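Local coordinates for export chaperone SatS (Mycobacterium tuberculosis H37Rv, PDB 6DNM), which acts as a chaperone for the SecA2 protein export pathway, at residues R128-Y133 with R181-R186; Y99-L104 with R174-L179; C35-R40 with S72-Y77. All coordinates share one frame; numbering follows the deposited sequence.

How the interactions relate
All three contacts rest on apolar packing, with one water at the margin of interaction 2, and differ mainly in how deep they lie. In interaction 2 two leucines and the indole they pack on are all buried. Interaction 1 is partly buried and joins two helices through one isoleucine; interaction 3, farther from the middle of the chain, pairs a hairpin with a loop and is partly buried, with C35 inside and L37 exposed. Interactions 1 and 2 share helix 170-185 and meet where V183 CG1 packs on L101 CD1 at 4.1 Å. Interaction 3 reaches interaction 1 by a polar route, a probable hydrogen bond of 2.6 Å between Y36 OH and D129 OD2. Interactions 2 and 3 reach the same four-stranded sheet.

Interaction 1 (R128-Y133 with R181-R186); sequences RDIGDY and RFVESR
I130 reaches from helix 117-134 against the end of helix 170-185, touching F182 and V183, and R186 just beyond it. Its CB is directed at the other helix and splits the job between two branches. CG2 is the first to meet something: it sits 4.1 Å from R186 CB and, more loosely, 4.5 Å from F182 CE2, approaching that ring obliquely. The other branch starts at CG1, beside the backbone N, and runs on extended (chi2 -179°) to CD1, which lies 4.0 Å from V183 CG1. The isoleucine and valine side chains cross at about a right angle.

The receiving surface is shaped by its own bonds. S185 OG turns back on the helix and bonds F182 O at 2.7 Å, in the carbonyl plane and on a lone pair. R186 NE then reaches S185 OG at 3.2 Å, nearly in the guanidinium plane. Bends at chi2 and chi3 fold the arginine chain back for this bond, and its CG lies over one face of the F182 ring, 3.8 Å above the plane and toward the rim.

Strands flank the junction: I130 also packs on F43 of strand 40-43 and I50 of strand 49-52, and the backbone of R186 bonds that of I50. V183 meets L127 one turn back on helix 117-134 and L101 in the loop after strand 98-100.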
# COMPACT_ATOMS: atom_id res chain seq x y z
N ARG A 128 2.22 6.97 1.74
CA ARG A 128 3.55 7.43 2.11
C ARG A 128 4.60 6.38 1.78
O ARG A 128 5.69 6.70 1.30
CB ARG A 128 3.60 7.78 3.60
CG ARG A 128 2.65 8.88 4.01
CD ARG A 128 3.38 10.16 4.22
NE ARG A 128 2.53 11.16 4.85
CZ ARG A 128 2.65 12.46 4.64
NH1 ARG A 128 3.58 12.91 3.80
NH2 ARG A 128 1.85 13.31 5.26
N ASP A 129 4.28 5.10 2.03
CA ASP A 129 5.21 4.03 1.70
C ASP A 129 5.45 3.96 0.20
O ASP A 129 6.59 3.77 -0.25
CB ASP A 129 4.67 2.69 2.20
CG ASP A 129 4.90 2.47 3.68
OD1 ASP A 129 5.60 3.27 4.32
OD2 ASP A 129 4.37 1.46 4.20
N ILE A 130 4.39 4.10 -0.61
CA ILE A 130 4.56 4.07 -2.06
C ILE A 130 5.39 5.25 -2.53
O ILE A 130 6.28 5.12 -3.38
CB ILE A 130 3.19 4.03 -2.77
CG1 ILE A 130 2.47 2.72 -2.48
CG2 ILE A 130 3.35 4.25 -4.28
CD1 ILE A 130 1.12 2.63 -3.19
N GLY A 131 5.11 6.44 -1.99
CA GLY A 131 5.90 7.60 -2.36
C GLY A 131 7.37 7.43 -2.00
O GLY A 131 8.25 7.76 -2.80
N ASP A 132 7.65 6.89 -0.82
CA ASP A 132 9.03 6.69 -0.41
C ASP A 132 9.72 5.66 -1.30
O ASP A 132 10.84 5.87 -1.76
CB ASP A 132 9.09 6.24 1.05
CG ASP A 132 8.67 7.33 2.03
OD1 ASP A 132 8.42 8.48 1.60
OD2 ASP A 132 8.59 7.03 3.24
N TYR A 133 9.04 4.54 -1.56
CA TYR A 133 9.63 3.48 -2.38
C TYR A 133 9.86 3.95 -3.81
O TYR A 133 10.87 3.61 -4.44
CB TYR A 133 8.71 2.26 -2.37
CG TYR A 133 9.14 1.18 -3.35
CD1 TYR A 133 10.30 0.44 -3.13
CD2 TYR A 133 8.40 0.92 -4.50
CE1 TYR A 133 10.70 -0.55 -4.03
CE2 TYR A 133 8.78 -0.07 -5.39
CZ TYR A 133 9.94 -0.79 -5.15
OH TYR A 133 10.31 -1.77 -6.05
N ARG A 181 -4.12 8.75 -9.50
CA ARG A 181 -3.49 8.44 -10.78
C ARG A 181 -2.00 8.15 -10.59
O ARG A 181 -1.46 7.24 -11.23
CB ARG A 181 -3.68 9.60 -11.76
CG ARG A 181 -5.08 9.68 -12.36
CD ARG A 181 -5.11 10.64 -13.56
NE ARG A 181 -4.84 12.03 -13.18
CZ ARG A 181 -5.76 12.90 -12.77
NH1 ARG A 181 -7.03 12.53 -12.67
NH2 ARG A 181 -5.41 14.14 -12.47
N PHE A 182 -1.33 8.91 -9.72
CA PHE A 182 0.07 8.62 -9.42
C PHE A 182 0.22 7.22 -8.84
O PHE A 182 1.08 6.45 -9.27
CB PHE A 182 0.65 9.66 -8.46
CG PHE A 182 1.98 9.26 -7.91
CD1 PHE A 182 3.12 9.37 -8.69
CD2 PHE A 182 2.09 8.72 -6.63
CE1 PHE A 182 4.35 8.97 -8.20
CE2 PHE A 182 3.32 8.33 -6.13
CZ PHE A 182 4.46 8.45 -6.92
N VAL A 183 -0.61 6.88 -7.86
CA VAL A 183 -0.54 5.54 -7.27
C VAL A 183 -0.71 4.47 -8.33
O VAL A 183 0.08 3.52 -8.41
CB VAL A 183 -1.59 5.40 -6.15
CG1 VAL A 183 -1.64 3.97 -5.68
CG2 VAL A 183 -1.26 6.33 -5.02
N GLU A 184 -1.73 4.62 -9.18
CA GLU A 184 -1.95 3.63 -10.23
C GLU A 184 -0.75 3.51 -11.15
O GLU A 184 -0.43 2.40 -11.61
CB GLU A 184 -3.22 3.97 -11.02
CG GLU A 184 -4.51 3.80 -10.22
CD GLU A 184 -4.93 2.35 -10.10
OE1 GLU A 184 -4.22 1.48 -10.63
OE2 GLU A 184 -5.98 2.08 -9.48
N SER A 185 -0.06 4.62 -11.42
CA SER A 185 1.13 4.58 -12.27
C SER A 185 2.26 3.76 -11.65
O SER A 185 3.14 3.30 -12.38
CB SER A 185 1.60 6.00 -12.58
OG SER A 185 2.44 6.52 -11.56
N ARG A 186 2.24 3.57 -10.33
CA ARG A 186 3.29 2.85 -9.62
C ARG A 186 2.95 1.38 -9.39
O ARG A 186 3.78 0.65 -8.84
CB ARG A 186 3.60 3.52 -8.27
CG ARG A 186 4.00 4.98 -8.37
CD ARG A 186 5.35 5.15 -9.03
NE ARG A 186 5.21 5.25 -10.48
CZ ARG A 186 6.23 5.15 -11.33
NH1 ARG A 186 7.46 4.95 -10.88
NH2 ARG A 186 6.01 5.24 -12.63

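Interaction 2 (Y99-L104 with R174-L179); sequences YVLSGL and REWEKL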
# COMPACT_ATOMS: atom_id res chain seq x y z
N TYR A 99 -5.41 -2.29 2.83
CA TYR A 99 -5.40 -0.89 2.44
C TYR A 99 -6.48 -0.65 1.39
O TYR A 99 -6.48 -1.30 0.35
CB TYR A 99 -4.04 -0.53 1.86
CG TYR A 99 -2.91 -0.67 2.84
CD1 TYR A 99 -2.74 0.24 3.87
CD2 TYR A 99 -2.01 -1.73 2.75
CE1 TYR A 99 -1.69 0.13 4.77
CE2 TYR A 99 -0.96 -1.86 3.65
CZ TYR A 99 -0.81 -0.92 4.66
OH TYR A 99 0.24 -1.03 5.56
N VAL A 100 -7.38 0.28 1.65
CA VAL A 100 -8.56 0.47 0.81
C VAL A 100 -8.56 1.91 0.30
O VAL A 100 -8.76 2.85 1.08
CB VAL A 100 -9.87 0.16 1.56
CG1 VAL A 100 -11.08 0.32 0.64
CG2 VAL A 100 -9.82 -1.24 2.14
N LEU A 101 -8.36 2.08 -1.00
CA LEU A 101 -8.54 3.37 -1.64
C LEU A 101 -9.96 3.59 -2.14
O LEU A 101 -10.36 4.75 -2.35
CB LEU A 101 -7.56 3.54 -2.81
CG LEU A 101 -6.08 3.37 -2.46
CD1 LEU A 101 -5.21 3.70 -3.67
CD2 LEU A 101 -5.68 4.21 -1.25
N SER A 102 -10.73 2.51 -2.30
CA SER A 102 -12.08 2.55 -2.84
C SER A 102 -12.97 3.55 -2.12
O SER A 102 -13.05 3.55 -0.89
CB SER A 102 -12.69 1.16 -2.67
OG SER A 102 -11.76 0.17 -3.04
N GLY A 103 -13.68 4.36 -2.90
CA GLY A 103 -14.66 5.29 -2.38
C GLY A 103 -14.12 6.61 -1.87
O GLY A 103 -14.91 7.54 -1.69
N LEU A 104 -12.82 6.72 -1.60
CA LEU A 104 -12.31 7.96 -1.01
C LEU A 104 -12.58 9.16 -1.91
O LEU A 104 -12.91 10.24 -1.43
CB LEU A 104 -10.82 7.84 -0.70
CG LEU A 104 -10.45 6.93 0.47
CD1 LEU A 104 -8.95 6.79 0.57
CD2 LEU A 104 -11.04 7.44 1.78
N ARG A 174 -10.02 17.12 -6.77
CA ARG A 174 -9.10 17.19 -7.90
C ARG A 174 -7.71 16.72 -7.49
O ARG A 174 -7.06 15.96 -8.22
CB ARG A 174 -9.04 18.63 -8.41
CG ARG A 174 -8.64 18.80 -9.86
CD ARG A 174 -7.13 18.82 -10.05
NE ARG A 174 -6.46 19.96 -9.41
CZ ARG A 174 -5.28 19.87 -8.82
NH1 ARG A 174 -4.73 20.95 -8.26
NH2 ARG A 174 -4.63 18.71 -8.79
N GLU A 175 -7.24 17.16 -6.32
CA GLU A 175 -5.92 16.77 -5.87
C GLU A 175 -5.87 15.28 -5.54
O GLU A 175 -4.88 14.60 -5.86
CB GLU A 175 -5.49 17.65 -4.69
CG GLU A 175 -5.18 19.09 -5.14
CD GLU A 175 -5.01 20.09 -4.01
OE1 GLU A 175 -5.05 19.70 -2.83
OE2 GLU A 175 -4.80 21.29 -4.32
N TRP A 176 -6.94 14.74 -4.96
CA TRP A 176 -6.97 13.31 -4.69
C TRP A 176 -6.95 12.51 -5.98
O TRP A 176 -6.25 11.49 -6.09
CB TRP A 176 -8.20 12.92 -3.88
CG TRP A 176 -8.29 11.43 -3.76
CD1 TRP A 176 -9.09 10.59 -4.49
CD2 TRP A 176 -7.50 10.60 -2.91
NE1 TRP A 176 -8.85 9.29 -4.13
CE2 TRP A 176 -7.88 9.26 -3.17
CE3 TRP A 176 -6.51 10.85 -1.95
CZ2 TRP A 176 -7.32 8.19 -2.49
CZ3 TRP A 176 -5.96 9.78 -1.29
CH2 TRP A 176 -6.36 8.47 -1.56
N GLU A 177 -7.72 12.95 -6.98
CA GLU A 177 -7.75 12.24 -8.26
C GLU A 177 -6.36 12.18 -8.88
O GLU A 177 -5.96 11.14 -9.42
CB GLU A 177 -8.75 12.89 -9.20
CG GLU A 177 -10.18 12.60 -8.82
CD GLU A 177 -11.19 13.39 -9.62
OE1 GLU A 177 -10.84 14.45 -10.17
OE2 GLU A 177 -12.35 12.94 -9.70
N LYS A 178 -5.61 13.27 -8.79
CA LYS A 178 -4.25 13.29 -9.32
C LYS A 178 -3.36 12.34 -8.53
O LYS A 178 -2.54 11.61 -9.11
CB LYS A 178 -3.70 14.72 -9.26
CG LYS A 178 -2.46 14.96 -10.08
CD LYS A 178 -2.45 16.39 -10.60
CE LYS A 178 -1.18 16.71 -11.39
NZ LYS A 178 -0.98 15.82 -12.57
N LEU A 179 -3.54 12.30 -7.21
CA LEU A 179 -2.74 11.41 -6.38
C LEU A 179 -3.07 9.95 -6.66
O LEU A 179 -2.16 9.11 -6.74
CB LEU A 179 -2.95 11.78 -4.92
CG LEU A 179 -2.08 11.08 -3.88
CD1 LEU A 179 -0.59 11.29 -4.19
CD2 LEU A 179 -2.42 11.58 -2.50
O HOH W 1 -10.91 6.65 -4.34
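W176 carries this contact, laying the six-membered half of its indole against L104 by a face and L101 by its edge. The tight part is at L104. CB of that leucine stands 3.7 Å above one face of the indole, offset toward the rim and 3.9 Å from W176 CZ2. Its CD1 comes in obliquely to the same ring, 3.7 Å from W176 CZ2 and 3.8 Å from W176 CH2, so two carbons of one side chain press on neighbouring ring atoms. The tryptophan can reach this far because its CG is anti to the backbone N (chi1 173°) and its CB already points toward the 99-104 segment, which lets the ring stretch across a CA-CA gap of 8.4 Å between L104 and W176.

L101 is a slacker neighbour. Its CD2 lies at the ring edge, near the indole plane, 4.3 Å from W176 CH2. The backbone beside it takes the wetter part of the contact: a water donates to L101 O at 2.8 Å and accepts a weak bond from W176 NE1 at 3.4 Å. That N-H also has a weak bond to E180 OE1, so both partners of this nitrogen named here, the water and E180, are weak.

The two leucines come together through a type II turn from L101 to L104, closed by L104 N to L101 O. G103, with positive phi, is the N-cap of the helix that L104 begins.

The turn thus links strand 98-100, at an edge of the four-stranded sheet, to helix 104-110. W176 comes from helix 170-185 onto the turn and the start of helix 104-110, where it also meets F108 and V105, along with L127 of helix 117-134 and L149 of helix 148-157.

Interaction 3 (C35-R40 with S72-Y77); sequences CYLDDR and SDLSTY
Strand 29-37 ends in a type I' turn from L37 to R40, closed by paired backbone bonds between L37 and R40, while 72-77 runs past as a loop whose nearest approach is L74, with its CA 9.3 Å from that of L37. L74 makes the contact with both methyls. CD1 touches C35 SG at 3.7 Å; CD2 lies 4.1 Å from L37 CD2, where the two leucine side chains lie alongside one another, running opposite ways. C35 and L37, two residues apart, point from the same face of the strand, and the loop leucine bridges them.

With chi1 at 68°, C35 SG stands between its backbone N and carbonyl carbon, and there meets L74 CD1. The inner end, at the buried cysteine, also packs on I18, I42 and L71; the outer end, at L37, is exposed.

On the loop side, L74 O accepts a bond from Y77 N just as helix 77-86 begins. The whole is a beta hairpin with a two-residue loop, D38-D39, joining strands 29-37 and 40-43, its type I' turn being a classic choice for such a link, with a loop leucine packed against one face.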
# COMPACT_ATOMS: atom_id res chain seq x y z
N CYS A 35 8.17 -4.77 2.91
CA CYS A 35 8.94 -4.82 4.15
C CYS A 35 9.55 -3.45 4.40
O CYS A 35 9.40 -2.52 3.59
CB CYS A 35 10.04 -5.88 4.08
SG CYS A 35 11.35 -5.48 2.91
N TYR A 36 10.24 -3.32 5.52
CA TYR A 36 11.01 -2.12 5.83
C TYR A 36 12.45 -2.52 6.09
O TYR A 36 12.71 -3.48 6.83
CB TYR A 36 10.44 -1.41 7.05
CG TYR A 36 9.01 -0.99 6.85
CD1 TYR A 36 8.68 0.18 6.16
CD2 TYR A 36 7.98 -1.78 7.32
CE1 TYR A 36 7.35 0.56 5.97
CE2 TYR A 36 6.67 -1.41 7.14
CZ TYR A 36 6.35 -0.26 6.46
OH TYR A 36 5.01 0.08 6.29
N LEU A 37 13.38 -1.81 5.47
CA LEU A 37 14.81 -2.02 5.66
C LEU A 37 15.39 -0.68 6.04
O LEU A 37 15.28 0.28 5.26
CB LEU A 37 15.44 -2.50 4.35
CG LEU A 37 16.92 -2.86 4.40
CD1 LEU A 37 17.18 -3.91 5.47
CD2 LEU A 37 17.37 -3.35 3.04
N ASP A 38 16.00 -0.60 7.22
CA ASP A 38 16.57 0.65 7.74
C ASP A 38 15.61 1.82 7.58
O ASP A 38 15.95 2.86 7.00
CB ASP A 38 17.93 0.95 7.11
CG ASP A 38 18.87 -0.23 7.17
OD1 ASP A 38 18.78 -1.00 8.15
OD2 ASP A 38 19.69 -0.38 6.24
N ASP A 39 14.38 1.64 8.06
CA ASP A 39 13.34 2.67 8.09
C ASP A 39 12.79 3.03 6.72
O ASP A 39 12.12 4.07 6.59
CB ASP A 39 13.80 3.95 8.81
CG ASP A 39 13.17 4.12 10.17
OD1 ASP A 39 13.34 5.20 10.77
OD2 ASP A 39 12.50 3.17 10.64
N ARG A 40 13.04 2.22 5.69
CA ARG A 40 12.55 2.56 4.37
C ARG A 40 11.72 1.41 3.81
O ARG A 40 12.11 0.24 3.92
CB ARG A 40 13.71 2.86 3.42
CG ARG A 40 14.47 4.13 3.80
CD ARG A 40 15.71 4.33 2.96
NE ARG A 40 15.64 3.61 1.70
CZ ARG A 40 16.18 4.05 0.56
NH1 ARG A 40 16.82 5.21 0.53
NH2 ARG A 40 16.08 3.32 -0.55
N SER A 72 14.80 -9.63 -3.66
CA SER A 72 15.34 -10.96 -3.90
C SER A 72 16.70 -11.20 -3.26
O SER A 72 17.13 -12.35 -3.18
CB SER A 72 15.40 -11.26 -5.40
OG SER A 72 16.29 -10.37 -6.04
N ASP A 73 17.38 -10.16 -2.78
CA ASP A 73 18.64 -10.32 -2.07
C ASP A 73 18.51 -10.12 -0.57
O ASP A 73 19.52 -10.09 0.14
CB ASP A 73 19.71 -9.39 -2.67
CG ASP A 73 19.97 -9.70 -4.12
OD1 ASP A 73 20.21 -10.88 -4.42
OD2 ASP A 73 19.91 -8.77 -4.95
N LEU A 74 17.28 -10.00 -0.07
CA LEU A 74 17.09 -9.98 1.37
C LEU A 74 17.36 -11.37 1.93
O LEU A 74 17.12 -12.38 1.27
CB LEU A 74 15.67 -9.53 1.70
CG LEU A 74 15.35 -8.10 1.23
CD1 LEU A 74 13.90 -7.76 1.54
CD2 LEU A 74 16.30 -7.09 1.86
N SER A 75 17.83 -11.41 3.18
CA SER A 75 18.36 -12.66 3.71
C SER A 75 17.29 -13.73 3.89
O SER A 75 17.62 -14.92 3.90
CB SER A 75 19.10 -12.39 5.01
OG SER A 75 20.20 -11.55 4.73
N THR A 76 16.02 -13.34 4.01
CA THR A 76 14.93 -14.30 4.17
C THR A 76 14.13 -14.50 2.89
O THR A 76 13.13 -15.23 2.91
CB THR A 76 14.00 -13.85 5.30
OG1 THR A 76 13.77 -12.44 5.19
CG2 THR A 76 14.61 -14.18 6.65
N TYR A 77 14.53 -13.87 1.78
CA TYR A 77 13.76 -14.06 0.55
C TYR A 77 13.80 -15.52 0.09
O TYR A 77 12.79 -16.05 -0.39
CB TYR A 77 14.23 -13.13 -0.56
CG TYR A 77 13.34 -13.27 -1.78
CD1 TYR A 77 12.08 -12.68 -1.81
CD2 TYR A 77 13.73 -14.06 -2.86
CE1 TYR A 77 11.25 -12.84 -2.90
CE2 TYR A 77 12.90 -14.22 -3.97
CZ TYR A 77 11.65 -13.60 -3.97
OH TYR A 77 10.81 -13.74 -5.05